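Local coordinates for serine proteinase inhibitor 1 (Myxoma virus, PDB 6BJ5), which inhibits serine proteases as a poxviral member of the serpin family and is important for the virulence of the virus, at residues 53-58 / 269-274; 75-80 / 98-103; 179-184 / 243-248. All blocks are in the same frame, centred on the assembly; numbering follows the deposited sequence.

Contact 1. Residues 53-58 / 269-274; sequences GNTKRE and RDAFDP
T55 and D270 have the nearest CA atoms, 5.1 Å apart, where helix 53-58 lies against a turn in the loop that follows helix 260-265. E58 carries most of the polar contact. With CG anti to the carbonyl carbon (chi1 -51°) and the chain extended beyond it, the carboxylate reaches the amides that begin the turn. Its OE1 accepts D270 N at 2.7 Å, almost straight and on the syn side, while R269 N comes from above the carboxylate plane, 2.9 Å from the same OE1. An acidic oxygen suits these two direct N-H donors, and a water that donates to E58 OE1 and T55 O links A271 N in turn. D270 answers from the turn: its OD2 takes N54 ND2 at 2.9 Å, from above the carboxylate plane. D270 OD1, 4.1 Å from E58 OE2, forms a salt bridge with R276, which probably offsets the closeness of the two acids. The branched T55 serves two purposes, since CG2 lies 4.0 Å from A271 CB while OG1 is bonded to D278 N. R57 NE steadies the N54 amide by binding N54 OD1. The contact joins serpin helix C to the loop before strand 293-302.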
ATOM      1  N   GLY A  53      24.140 -12.177   3.976  1.00 24.88           N
ATOM      2  CA  GLY A  53      24.636 -11.910   5.317  1.00 21.67           C
ATOM      3  C   GLY A  53      23.622 -11.215   6.208  1.00 30.28           C
ATOM      4  O   GLY A  53      22.445 -11.595   6.282  1.00 24.05           O
ATOM      5  N   ASN A  54      24.106 -10.201   6.937  1.00 22.44           N
ATOM      6  CA  ASN A  54      23.224  -9.467   7.833  1.00 27.65           C
ATOM      7  C   ASN A  54      22.217  -8.611   7.071  1.00 39.35           C
ATOM      8  O   ASN A  54      21.082  -8.428   7.532  1.00 41.04           O
ATOM      9  CB  ASN A  54      24.020  -8.576   8.778  1.00 21.08           C
ATOM     10  CG  ASN A  54      23.206  -8.181   9.998  1.00 33.75           C
ATOM     11  OD1 ASN A  54      22.467  -9.007  10.579  1.00 23.76           O
ATOM     12  ND2 ASN A  54      23.267  -6.903  10.349  1.00 41.18           N
ATOM     13  N   THR A  55      22.629  -8.008   5.955  1.00 37.54           N
ATOM     14  CA  THR A  55      21.709  -7.152   5.211  1.00 32.71           C
ATOM     15  C   THR A  55      20.455  -7.928   4.825  1.00 34.02           C
ATOM     16  O   THR A  55      19.327  -7.457   5.023  1.00 29.45           O
ATOM     17  CB  THR A  55      22.419  -6.552   3.997  1.00 37.32           C
ATOM     18  OG1 THR A  55      23.519  -5.761   4.457  1.00 38.01           O
ATOM     19  CG2 THR A  55      21.489  -5.647   3.198  1.00 42.45           C
ATOM     20  N   LYS A  56      20.638  -9.152   4.333  1.00 23.76           N
ATOM     21  CA  LYS A  56      19.510  -9.989   3.951  1.00 12.82           C
ATOM     22  C   LYS A  56      18.669 -10.367   5.168  1.00 28.73           C
ATOM     23  O   LYS A  56      17.430 -10.320   5.133  1.00 31.60           O
ATOM     24  CB  LYS A  56      20.059 -11.239   3.247  1.00 17.23           C
ATOM     25  CG  LYS A  56      19.014 -12.258   2.775  1.00 25.66           C
ATOM     26  CD  LYS A  56      19.698 -13.383   2.009  1.00 23.16           C
ATOM     27  CE  LYS A  56      18.806 -14.604   1.849  1.00 37.92           C
ATOM     28  NZ  LYS A  56      19.379 -15.607   0.892  1.00 43.80           N
ATOM     29  N   ARG A  57      19.328 -10.759   6.257  1.00 37.69           N
ATOM     30  CA  ARG A  57      18.600 -11.165   7.447  1.00 35.70           C
ATOM     31  C   ARG A  57      17.673 -10.059   7.927  1.00 32.51           C
ATOM     32  O   ARG A  57      16.549 -10.339   8.356  1.00 40.53           O
ATOM     33  CB  ARG A  57      19.573 -11.560   8.554  1.00 37.26           C
ATOM     34  CG  ARG A  57      18.895 -12.056   9.808  1.00 38.94           C
ATOM     35  CD  ARG A  57      19.856 -12.060  10.974  1.00 34.47           C
ATOM     36  NE  ARG A  57      20.213 -10.715  11.418  1.00 28.72           N
ATOM     37  CZ  ARG A  57      19.518 -10.035  12.327  1.00 32.60           C
ATOM     38  NH1 ARG A  57      18.422 -10.588  12.865  1.00 25.55           N
ATOM     39  NH2 ARG A  57      19.906  -8.808  12.692  1.00 23.50           N
ATOM     40  N   GLU A  58      18.126  -8.797   7.870  1.00 30.03           N
ATOM     41  CA  GLU A  58      17.296  -7.691   8.339  1.00 19.66           C
ATOM     42  C   GLU A  58      16.130  -7.413   7.405  1.00 28.28           C
ATOM     43  O   GLU A  58      15.150  -6.791   7.827  1.00 30.08           O
ATOM     44  CB  GLU A  58      18.096  -6.392   8.484  1.00 27.99           C
ATOM     45  CG  GLU A  58      19.393  -6.412   9.280  1.00 27.64           C
ATOM     46  CD  GLU A  58      20.006  -4.999   9.431  1.00 37.33           C
ATOM     47  OE1 GLU A  58      19.949  -4.187   8.482  1.00 36.53           O
ATOM     48  OE2 GLU A  58      20.558  -4.690  10.506  1.00 53.97           O
ATOM     49  N   ARG A 269      18.564  -1.693   8.376  1.00 45.05           N
ATOM     50  CA  ARG A 269      19.550  -0.630   8.499  1.00 44.99           C
ATOM     51  C   ARG A 269      20.753  -0.830   7.596  1.00 47.01           C
ATOM     52  O   ARG A 269      21.259   0.151   7.036  1.00 42.83           O
ATOM     53  CB  ARG A 269      20.019  -0.521   9.956  1.00 52.56           C
ATOM     54  CG  ARG A 269      18.934  -0.158  10.975  1.00 56.46           C
ATOM     55  CD  ARG A 269      19.555   0.086  12.340  1.00 58.12           C
ATOM     56  NE  ARG A 269      18.587   0.310  13.408  1.00 66.81           N
ATOM     57  CZ  ARG A 269      18.054   1.484  13.728  1.00 80.09           C
ATOM     58  NH1 ARG A 269      18.381   2.576  13.052  1.00 84.59           N
ATOM     59  NH2 ARG A 269      17.190   1.564  14.734  1.00 85.82           N
ATOM     60  N   ASP A 270      21.224  -2.079   7.438  1.00 41.08           N
ATOM     61  CA  ASP A 270      22.450  -2.319   6.677  1.00 44.48           C
ATOM     62  C   ASP A 270      22.282  -1.934   5.214  1.00 49.15           C
ATOM     63  O   ASP A 270      23.212  -1.399   4.592  1.00 50.57           O
ATOM     64  CB  ASP A 270      22.889  -3.787   6.772  1.00 32.63           C
ATOM     65  CG  ASP A 270      23.709  -4.088   8.015  1.00 38.95           C
ATOM     66  OD1 ASP A 270      23.996  -3.154   8.792  1.00 42.23           O
ATOM     67  OD2 ASP A 270      24.151  -5.250   8.165  1.00 45.27           O
ATOM     68  N   ALA A 271      21.102  -2.184   4.651  1.00 38.15           N
ATOM     69  CA  ALA A 271      20.878  -1.873   3.249  1.00 38.81           C
ATOM     70  C   ALA A 271      21.184  -0.418   2.938  1.00 29.03           C
ATOM     71  O   ALA A 271      21.653  -0.112   1.840  1.00 38.71           O
ATOM     72  CB  ALA A 271      19.434  -2.211   2.864  1.00 37.97           C
ATOM     73  N   PHE A 272      20.993   0.483   3.905  1.00 31.56           N
ATOM     74  CA  PHE A 272      21.218   1.912   3.683  1.00 33.26           C
ATOM     75  C   PHE A 272      22.633   2.356   3.999  1.00 35.60           C
ATOM     76  O   PHE A 272      22.995   3.491   3.667  1.00 41.63           O
ATOM     77  CB  PHE A 272      20.269   2.771   4.534  1.00 23.79           C
ATOM     78  CG  PHE A 272      18.825   2.553   4.232  1.00 35.61           C
ATOM     79  CD1 PHE A 272      18.117   1.536   4.863  1.00 28.53           C
ATOM     80  CD2 PHE A 272      18.174   3.341   3.289  1.00 45.20           C
ATOM     81  CE1 PHE A 272      16.777   1.327   4.574  1.00 21.82           C
ATOM     82  CE2 PHE A 272      16.842   3.135   2.996  1.00 37.63           C
ATOM     83  CZ  PHE A 272      16.141   2.123   3.643  1.00 23.68           C
ATOM     84  N   ASP A 273      23.440   1.501   4.619  1.00 43.78           N
ATOM     85  CA  ASP A 273      24.749   1.926   5.077  1.00 42.49           C
ATOM     86  C   ASP A 273      25.769   1.467   4.054  1.00 41.76           C
ATOM     87  O   ASP A 273      25.951   0.249   3.879  1.00 40.23           O
ATOM     88  CB  ASP A 273      25.045   1.318   6.443  1.00 50.39           C
ATOM     89  CG  ASP A 273      26.412   1.689   6.977  1.00 61.91           C
ATOM     90  OD1 ASP A 273      27.182   2.402   6.287  1.00 61.37           O
ATOM     91  OD2 ASP A 273      26.710   1.254   8.114  1.00 70.18           O
ATOM     92  N   PRO A 274      26.463   2.382   3.370  1.00 49.24           N
ATOM     93  CA  PRO A 274      27.399   1.955   2.310  1.00 55.72           C
ATOM     94  C   PRO A 274      28.535   1.093   2.830  1.00 62.90           C
ATOM     95  O   PRO A 274      28.970   0.159   2.138  1.00 60.06           O
ATOM     96  CB  PRO A 274      27.924   3.286   1.749  1.00 40.67           C
ATOM     97  CG  PRO A 274      26.895   4.294   2.125  1.00 45.24           C
ATOM     98  CD  PRO A 274      26.329   3.845   3.441  1.00 50.20           C
TER
HETATM   99  O   HOH W   1      19.427  -4.552   5.946  1.00 24.91           O

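Contact 2. Residues 75-80 / 98-103; sequences LRELFV and FNTSVQ
Backbone pairing joins the two segments at F79 and Q103, which form a parallel bridge where the loop after helix 88-98 turns into strand 103-105. Q103 N gives L78 O a nearly straight bond of 3.0 Å, whereas the return bond from V80 N to Q103 O is weak. F79 CA lies 3.3 Å from Q103 O in a CA-H...O contact, which supports this short parallel pairing.

The polar side-chain contact is made by E77 and T100. T100 OG1 donates to E77 OE1 at 2.8 Å on the syn side, close to the carboxylate plane. Placing OG1 anti to the backbone N (chi1 -168°) turns the hydroxyl to the acid and lays CG2 beside R76 O. The buried carboxylate also has a hydrogen bond between Y119 OH and OE1 and a salt bridge from K123 to OE2, which together would be expected to stabilise its negative charge. The Q103 chain bends back, and its NE2 bonds to S101 O.

R76 and F98 meet as flat groups turned almost perpendicular, 85° apart. The ring presents its edge, with F98 CE2 over one guanidinium face, 3.4 Å from R76 NH2. Bends at chi2 and chi3 bring the guanidinium there, with NH1 bonded to S42 O. F98 also packs on V46 and I49 of helix 37-49, which suits an aromatic.

Apolar contacts follow the strand. V102 spreads its two methyls, CG1 to V80 CG2 at 3.7 Å and CG2 to L78 CD2 at 4.1 Å, and a beta-branched residue suits this straddling position. On the face carrying F79 and Q103, Q103 CB rests 3.6 Å from F79 CD1.

Strand 73-81, helix 88-98 and strand 103-105 thus form a right-handed beta-alpha-beta crossover, the edge of serpin sheet A where s1A lies beside s2A.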
ATOM      1  N   LEU A  75       3.439  -6.239 -10.298  1.00 39.18           N
ATOM      2  CA  LEU A  75       4.549  -6.230 -11.245  1.00 34.50           C
ATOM      3  C   LEU A  75       5.856  -5.946 -10.518  1.00 32.84           C
ATOM      4  O   LEU A  75       5.894  -5.175  -9.554  1.00 47.88           O
ATOM      5  CB  LEU A  75       4.304  -5.212 -12.367  1.00 37.39           C
ATOM      6  CG  LEU A  75       5.413  -4.938 -13.389  1.00 52.18           C
ATOM      7  CD1 LEU A  75       4.814  -4.468 -14.680  1.00 60.37           C
ATOM      8  CD2 LEU A  75       6.380  -3.864 -12.889  1.00 59.73           C
ATOM      9  N   ARG A  76       6.932  -6.580 -10.992  1.00 25.72           N
ATOM     10  CA  ARG A  76       8.246  -6.451 -10.365  1.00 33.39           C
ATOM     11  C   ARG A  76       9.331  -6.398 -11.430  1.00 35.43           C
ATOM     12  O   ARG A  76       9.477  -7.334 -12.224  1.00 28.67           O
ATOM     13  CB  ARG A  76       8.509  -7.599  -9.394  1.00 27.47           C
ATOM     14  CG  ARG A  76       7.597  -7.569  -8.204  1.00 36.96           C
ATOM     15  CD  ARG A  76       7.185  -8.972  -7.829  1.00 45.68           C
ATOM     16  NE  ARG A  76       7.361  -9.129  -6.403  1.00 55.55           N
ATOM     17  CZ  ARG A  76       7.441 -10.287  -5.783  1.00 58.27           C
ATOM     18  NH1 ARG A  76       7.624 -10.308  -4.475  1.00 71.85           N
ATOM     19  NH2 ARG A  76       7.351 -11.400  -6.481  1.00 58.69           N
ATOM     20  N   GLU A  77      10.096  -5.305 -11.423  1.00 32.59           N
ATOM     21  CA  GLU A  77      11.154  -5.062 -12.387  1.00 28.25           C
ATOM     22  C   GLU A  77      12.343  -4.516 -11.617  1.00 25.89           C
ATOM     23  O   GLU A  77      12.177  -3.887 -10.564  1.00 21.01           O
ATOM     24  CB  GLU A  77      10.745  -4.045 -13.483  1.00 28.25           C
ATOM     25  CG  GLU A  77       9.488  -4.399 -14.266  1.00 32.58           C
ATOM     26  CD  GLU A  77       9.584  -5.711 -15.028  1.00 42.67           C
ATOM     27  OE1 GLU A  77      10.612  -5.978 -15.686  1.00 43.72           O
ATOM     28  OE2 GLU A  77       8.622  -6.497 -14.947  1.00 48.94           O
ATOM     29  N   LEU A  78      13.538  -4.783 -12.141  1.00 23.17           N
ATOM     30  CA  LEU A  78      14.782  -4.249 -11.610  1.00 19.97           C
ATOM     31  C   LEU A  78      15.552  -3.599 -12.755  1.00 22.79           C
ATOM     32  O   LEU A  78      15.749  -4.211 -13.809  1.00 21.76           O
ATOM     33  CB  LEU A  78      15.610  -5.357 -10.937  1.00 21.55           C
ATOM     34  CG  LEU A  78      17.004  -4.979 -10.429  1.00 28.10           C
ATOM     35  CD1 LEU A  78      16.946  -3.876  -9.367  1.00 29.05           C
ATOM     36  CD2 LEU A  78      17.743  -6.202  -9.906  1.00 20.86           C
ATOM     37  N   PHE A  79      15.984  -2.363 -12.556  1.00 29.52           N
ATOM     38  CA  PHE A  79      16.715  -1.614 -13.571  1.00 29.57           C
ATOM     39  C   PHE A  79      18.110  -1.368 -13.023  1.00 31.16           C
ATOM     40  O   PHE A  79      18.290  -0.544 -12.117  1.00 33.51           O
ATOM     41  CB  PHE A  79      16.010  -0.295 -13.878  1.00 38.91           C
ATOM     42  CG  PHE A  79      14.624  -0.475 -14.385  1.00 46.81           C
ATOM     43  CD1 PHE A  79      14.382  -0.654 -15.732  1.00 38.32           C
ATOM     44  CD2 PHE A  79      13.556  -0.532 -13.497  1.00 47.10           C
ATOM     45  CE1 PHE A  79      13.096  -0.855 -16.191  1.00 41.61           C
ATOM     46  CE2 PHE A  79      12.272  -0.733 -13.950  1.00 42.11           C
ATOM     47  CZ  PHE A  79      12.040  -0.897 -15.299  1.00 44.37           C
ATOM     48  N   VAL A  80      19.098  -2.074 -13.550  1.00 28.26           N
ATOM     49  CA  VAL A  80      20.467  -1.904 -13.095  1.00 38.28           C
ATOM     50  C   VAL A  80      21.243  -1.195 -14.183  1.00 32.69           C
ATOM     51  O   VAL A  80      21.103  -1.517 -15.368  1.00 29.29           O
ATOM     52  CB  VAL A  80      21.122  -3.244 -12.732  1.00 38.49           C
ATOM     53  CG1 VAL A  80      22.548  -3.004 -12.264  1.00 31.63           C
ATOM     54  CG2 VAL A  80      20.308  -3.892 -11.648  1.00 41.13           C
ATOM     55  N   PHE A  98      10.928 -14.300 -11.106  1.00 34.41           N
ATOM     56  CA  PHE A  98       9.962 -13.229 -11.313  1.00 29.48           C
ATOM     57  C   PHE A  98       9.557 -13.102 -12.770  1.00 41.69           C
ATOM     58  O   PHE A  98       8.990 -12.070 -13.158  1.00 45.23           O
ATOM     59  CB  PHE A  98      10.503 -11.904 -10.780  1.00 29.40           C
ATOM     60  CG  PHE A  98      11.017 -12.014  -9.389  1.00 32.21           C
ATOM     61  CD1 PHE A  98      12.374 -11.932  -9.129  1.00 29.84           C
ATOM     62  CD2 PHE A  98      10.142 -12.199  -8.332  1.00 23.17           C
ATOM     63  CE1 PHE A  98      12.863 -12.057  -7.832  1.00 28.24           C
ATOM     64  CE2 PHE A  98      10.616 -12.331  -7.047  1.00 21.54           C
ATOM     65  CZ  PHE A  98      11.983 -12.255  -6.791  1.00 28.33           C
ATOM     66  N   ASN A  99       9.864 -14.112 -13.587  1.00 47.79           N
ATOM     67  CA  ASN A  99       9.433 -14.165 -14.979  1.00 50.21           C
ATOM     68  C   ASN A  99       9.747 -12.855 -15.692  1.00 43.67           C
ATOM     69  O   ASN A  99       8.927 -12.316 -16.433  1.00 50.69           O
ATOM     70  CB  ASN A  99       7.944 -14.489 -15.079  1.00 45.51           C
ATOM     71  CG  ASN A  99       7.574 -15.115 -16.409  1.00 62.64           C
ATOM     72  OD1 ASN A  99       8.334 -15.917 -16.962  1.00 65.23           O
ATOM     73  ND2 ASN A  99       6.404 -14.749 -16.935  1.00 75.36           N
ATOM     74  N   THR A 100      10.925 -12.308 -15.418  1.00 39.63           N
ATOM     75  CA  THR A 100      11.324 -11.045 -16.022  1.00 46.35           C
ATOM     76  C   THR A 100      12.832 -10.906 -15.874  1.00 49.98           C
ATOM     77  O   THR A 100      13.432 -11.462 -14.950  1.00 51.93           O
ATOM     78  CB  THR A 100      10.594  -9.851 -15.383  1.00 42.51           C
ATOM     79  OG1 THR A 100      10.790  -8.684 -16.184  1.00 46.22           O
ATOM     80  CG2 THR A 100      11.131  -9.561 -13.991  1.00 48.08           C
ATOM     81  N   SER A 101      13.442 -10.175 -16.803  1.00 47.29           N
ATOM     82  CA  SER A 101      14.888 -10.033 -16.850  1.00 47.06           C
ATOM     83  C   SER A 101      15.303  -8.655 -16.376  1.00 38.69           C
ATOM     84  O   SER A 101      14.592  -7.668 -16.601  1.00 42.03           O
ATOM     85  CB  SER A 101      15.446 -10.284 -18.251  1.00 51.58           C
ATOM     86  OG  SER A 101      15.441 -11.673 -18.542  1.00 53.66           O
ATOM     87  N   VAL A 102      16.448  -8.612 -15.693  1.00 30.60           N
ATOM     88  CA  VAL A 102      17.021  -7.341 -15.298  1.00 28.45           C
ATOM     89  C   VAL A 102      17.196  -6.476 -16.533  1.00 37.30           C
ATOM     90  O   VAL A 102      17.675  -6.937 -17.577  1.00 40.23           O
ATOM     91  CB  VAL A 102      18.357  -7.574 -14.582  1.00 30.65           C
ATOM     92  CG1 VAL A 102      18.993  -6.235 -14.207  1.00 40.22           C
ATOM     93  CG2 VAL A 102      18.143  -8.439 -13.361  1.00 27.50           C
ATOM     94  N   GLN A 103      16.796  -5.217 -16.421  1.00 24.93           N
ATOM     95  CA  GLN A 103      16.838  -4.280 -17.538  1.00 38.60           C
ATOM     96  C   GLN A 103      18.060  -3.389 -17.362  1.00 46.61           C
ATOM     97  O   GLN A 103      18.112  -2.576 -16.435  1.00 53.78           O
ATOM     98  CB  GLN A 103      15.566  -3.437 -17.598  1.00 32.55           C
ATOM     99  CG  GLN A 103      14.308  -4.256 -17.743  1.00 38.21           C
ATOM    100  CD  GLN A 103      14.276  -5.023 -19.044  1.00 48.40           C
ATOM    101  OE1 GLN A 103      14.484  -4.449 -20.117  1.00 59.77           O
ATOM    102  NE2 GLN A 103      14.009  -6.327 -18.961  1.00 38.41           N
TER

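Contact 3. Residues 179-184 / 243-248; sequences MMNKID and VCQVVM
M180 to D184 pair with M248 to C244 as adjacent antiparallel strands, their axes 4.7 Å apart at closest and their directions 173° apart, with the hydrogen-bonded pairs M180 with M248, K182 with V246 and D184 with C244 alternating with the non-hydrogen-bonded pairs N181 with V247 and I183 with Q245.

On the face bearing N181 and Q245, Q245 NE2 donates to N181 OD1 at 3.1 Å. The N-H is nearly straight but meets OD1 from the flank of the carbonyl, and the two amide planes are 34° apart. Q245 has CG anti to the backbone N (chi1 -165°) and stays extended beyond it, which carries its amide across to N181. A methyl, V247 CG2, lies 3.8 Å from N181 OD1.

The opposite face is more buried. M180 and M248 run side by side, M180 CE 3.7 Å from M248 CG, flexible chains that suit an interior. K182 NZ makes a salt bridge to the anti lone pair of D184 OD2 at 2.9 Å, and D184 OD1 is bonded to H156 ND1, so both oxygens are held. The ammonium also bonds to H156 O and makes a cation-pi contact with F158.

These are s3C and s2C of serpin sheet C, extended beside C244 to V247 by a parallel strand of the other chain, probably s1C from the C-terminal fragment of the cleaved serpin.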
ATOM      1  N   MET A 179     -21.273  11.934   0.754  1.00 33.97           N
ATOM      2  CA  MET A 179     -21.522  10.691   1.463  1.00 36.81           C
ATOM      3  C   MET A 179     -22.482   9.705   0.825  1.00 31.87           C
ATOM      4  O   MET A 179     -23.625  10.028   0.501  1.00 47.22           O
ATOM      5  CB  MET A 179     -21.979  10.990   2.896  1.00 35.45           C
ATOM      6  CG  MET A 179     -22.268   9.751   3.727  1.00 31.70           C
ATOM      7  SD  MET A 179     -22.799  10.145   5.404  1.00 28.43           S
ATOM      8  CE  MET A 179     -21.375  11.049   6.008  1.00 25.21           C
ATOM      9  N   MET A 180     -21.983   8.486   0.670  1.00 25.60           N
ATOM     10  CA  MET A 180     -22.758   7.381   0.133  1.00 21.32           C
ATOM     11  C   MET A 180     -23.592   6.732   1.234  1.00 27.96           C
ATOM     12  O   MET A 180     -23.294   6.856   2.427  1.00 26.08           O
ATOM     13  CB  MET A 180     -21.819   6.354  -0.508  1.00 17.10           C
ATOM     14  CG  MET A 180     -20.848   6.955  -1.500  1.00 21.14           C
ATOM     15  SD  MET A 180     -19.853   5.684  -2.309  1.00 25.70           S
ATOM     16  CE  MET A 180     -18.844   5.008  -0.968  1.00 19.29           C
ATOM     17  N   ASN A 181     -24.664   6.048   0.826  1.00 31.01           N
ATOM     18  CA  ASN A 181     -25.611   5.510   1.795  1.00 34.44           C
ATOM     19  C   ASN A 181     -26.313   4.303   1.191  1.00 37.51           C
ATOM     20  O   ASN A 181     -26.854   4.392   0.082  1.00 34.42           O
ATOM     21  CB  ASN A 181     -26.635   6.576   2.196  1.00 39.38           C
ATOM     22  CG  ASN A 181     -27.642   6.086   3.240  1.00 41.44           C
ATOM     23  OD1 ASN A 181     -27.603   4.941   3.696  1.00 41.36           O
ATOM     24  ND2 ASN A 181     -28.558   6.967   3.610  1.00 37.14           N
ATOM     25  N   LYS A 182     -26.286   3.176   1.903  1.00 24.22           N
ATOM     26  CA  LYS A 182     -26.989   1.985   1.427  1.00 25.69           C
ATOM     27  C   LYS A 182     -27.370   1.075   2.594  1.00 38.15           C
ATOM     28  O   LYS A 182     -26.831   1.175   3.710  1.00 29.16           O
ATOM     29  CB  LYS A 182     -26.151   1.193   0.413  1.00 20.71           C
ATOM     30  CG  LYS A 182     -25.146   0.212   1.079  1.00 25.38           C
ATOM     31  CD  LYS A 182     -24.368  -0.555   0.029  1.00 31.20           C
ATOM     32  CE  LYS A 182     -23.075  -1.102   0.566  1.00 35.55           C
ATOM     33  NZ  LYS A 182     -22.684  -2.306  -0.235  1.00 44.01           N
ATOM     34  N   ILE A 183     -28.301   0.165   2.308  1.00 37.47           N
ATOM     35  CA  ILE A 183     -28.629  -0.937   3.206  1.00 38.65           C
ATOM     36  C   ILE A 183     -28.095  -2.217   2.590  1.00 35.09           C
ATOM     37  O   ILE A 183     -28.212  -2.432   1.375  1.00 28.23           O
ATOM     38  CB  ILE A 183     -30.139  -1.043   3.481  1.00 29.83           C
ATOM     39  CG1 ILE A 183     -30.583   0.093   4.409  1.00 22.46           C
ATOM     40  CG2 ILE A 183     -30.470  -2.398   4.073  1.00 29.41           C
ATOM     41  CD1 ILE A 183     -32.083   0.286   4.463  1.00 37.34           C
ATOM     42  N   ASP A 184     -27.445  -3.029   3.418  1.00 29.51           N
ATOM     43  CA  ASP A 184     -26.781  -4.229   2.935  1.00 41.61           C
ATOM     44  C   ASP A 184     -26.541  -5.110   4.152  1.00 37.48           C
ATOM     45  O   ASP A 184     -26.459  -4.615   5.284  1.00 38.53           O
ATOM     46  CB  ASP A 184     -25.471  -3.862   2.207  1.00 55.66           C
ATOM     47  CG  ASP A 184     -24.893  -4.995   1.380  1.00 58.45           C
ATOM     48  OD1 ASP A 184     -25.372  -6.137   1.511  1.00 66.14           O
ATOM     49  OD2 ASP A 184     -23.956  -4.727   0.590  1.00 54.15           O
ATOM     50  N   VAL A 243     -27.773  -7.145   9.223  1.00 59.89           N
ATOM     51  CA  VAL A 243     -28.309  -6.175   8.263  1.00 41.82           C
ATOM     52  C   VAL A 243     -27.797  -4.787   8.628  1.00 39.39           C
ATOM     53  O   VAL A 243     -28.019  -4.303   9.743  1.00 43.25           O
ATOM     54  CB  VAL A 243     -29.844  -6.212   8.256  1.00 46.71           C
ATOM     55  CG1 VAL A 243     -30.412  -5.062   7.436  1.00 46.27           C
ATOM     56  CG2 VAL A 243     -30.328  -7.538   7.729  1.00 49.33           C
ATOM     57  N   CYS A 244     -27.146  -4.116   7.692  1.00 40.00           N
ATOM     58  CA  CYS A 244     -26.528  -2.850   8.042  1.00 44.67           C
ATOM     59  C   CYS A 244     -26.968  -1.724   7.133  1.00 40.49           C
ATOM     60  O   CYS A 244     -27.352  -1.930   5.971  1.00 33.38           O
ATOM     61  CB  CYS A 244     -24.990  -2.891   7.970  1.00 56.17           C
ATOM     62  SG  CYS A 244     -24.160  -4.050   9.016  1.00 59.05           S
ATOM     63  N   GLN A 245     -26.881  -0.525   7.708  1.00 40.86           N
ATOM     64  CA  GLN A 245     -26.853   0.733   6.984  1.00 38.65           C
ATOM     65  C   GLN A 245     -25.408   1.218   7.002  1.00 35.24           C
ATOM     66  O   GLN A 245     -24.827   1.426   8.079  1.00 25.21           O
ATOM     67  CB  GLN A 245     -27.791   1.777   7.601  1.00 25.65           C
ATOM     68  CG  GLN A 245     -28.043   2.951   6.636  1.00 39.45           C
ATOM     69  CD  GLN A 245     -28.749   4.151   7.258  1.00 37.42           C
ATOM     70  OE1 GLN A 245     -29.059   4.161   8.445  1.00 40.48           O
ATOM     71  NE2 GLN A 245     -28.984   5.183   6.448  1.00 32.37           N
ATOM     72  N   VAL A 246     -24.830   1.384   5.816  1.00 33.08           N
ATOM     73  CA  VAL A 246     -23.473   1.892   5.646  1.00 31.57           C
ATOM     74  C   VAL A 246     -23.568   3.302   5.086  1.00 25.25           C
ATOM     75  O   VAL A 246     -24.157   3.514   4.019  1.00 25.19           O
ATOM     76  CB  VAL A 246     -22.657   0.976   4.725  1.00 35.80           C
ATOM     77  CG1 VAL A 246     -21.255   1.496   4.527  1.00 25.69           C
ATOM     78  CG2 VAL A 246     -22.653  -0.422   5.283  1.00 36.38           C
ATOM     79  N   VAL A 247     -23.040   4.267   5.826  1.00 30.86           N
ATOM     80  CA  VAL A 247     -22.984   5.661   5.408  1.00 22.61           C
ATOM     81  C   VAL A 247     -21.501   6.037   5.373  1.00 33.23           C
ATOM     82  O   VAL A 247     -20.872   6.223   6.422  1.00 31.10           O
ATOM     83  CB  VAL A 247     -23.777   6.566   6.352  1.00 21.11           C
ATOM     84  CG1 VAL A 247     -23.680   8.028   5.919  1.00 17.38           C
ATOM     85  CG2 VAL A 247     -25.226   6.091   6.465  1.00 17.43           C
ATOM     86  N   MET A 248     -20.910   6.106   4.189  1.00 33.23           N
ATOM     87  CA  MET A 248     -19.485   6.380   4.136  1.00 31.74           C
ATOM     88  C   MET A 248     -19.193   7.289   2.968  1.00 31.83           C
ATOM     89  O   MET A 248     -19.923   7.281   1.961  1.00 42.20           O
ATOM     90  CB  MET A 248     -18.678   5.074   4.030  1.00 30.19           C
ATOM     91  CG  MET A 248     -18.698   4.456   2.661  1.00 38.58           C
ATOM     92  SD  MET A 248     -17.645   2.999   2.560  1.00 38.96           S
ATOM     93  CE  MET A 248     -16.039   3.660   2.947  1.00 19.39           C
TER

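Strand 243-258, broken by a bulge, runs from sheet C into sheet A and so joins the two into one continuous sheet. Contact 2 lies at the sheet A edge and contact 3 in sheet C, their centres 43 Å apart on opposite sides of the chain's centre. Contact 1 sits off the sheet, its centre 21 Å from contact 2 and 47 Å from contact 3. Along the chain, 53-58 opens first, then contact 2 closes locally, contact 3 follows, and 269-274 completes contact 1 last, so that contact 1 spans both others. Strand 305-314 runs between 142-153 and 293-302, consistent with the inserted reactive loop of a cleaved serpin.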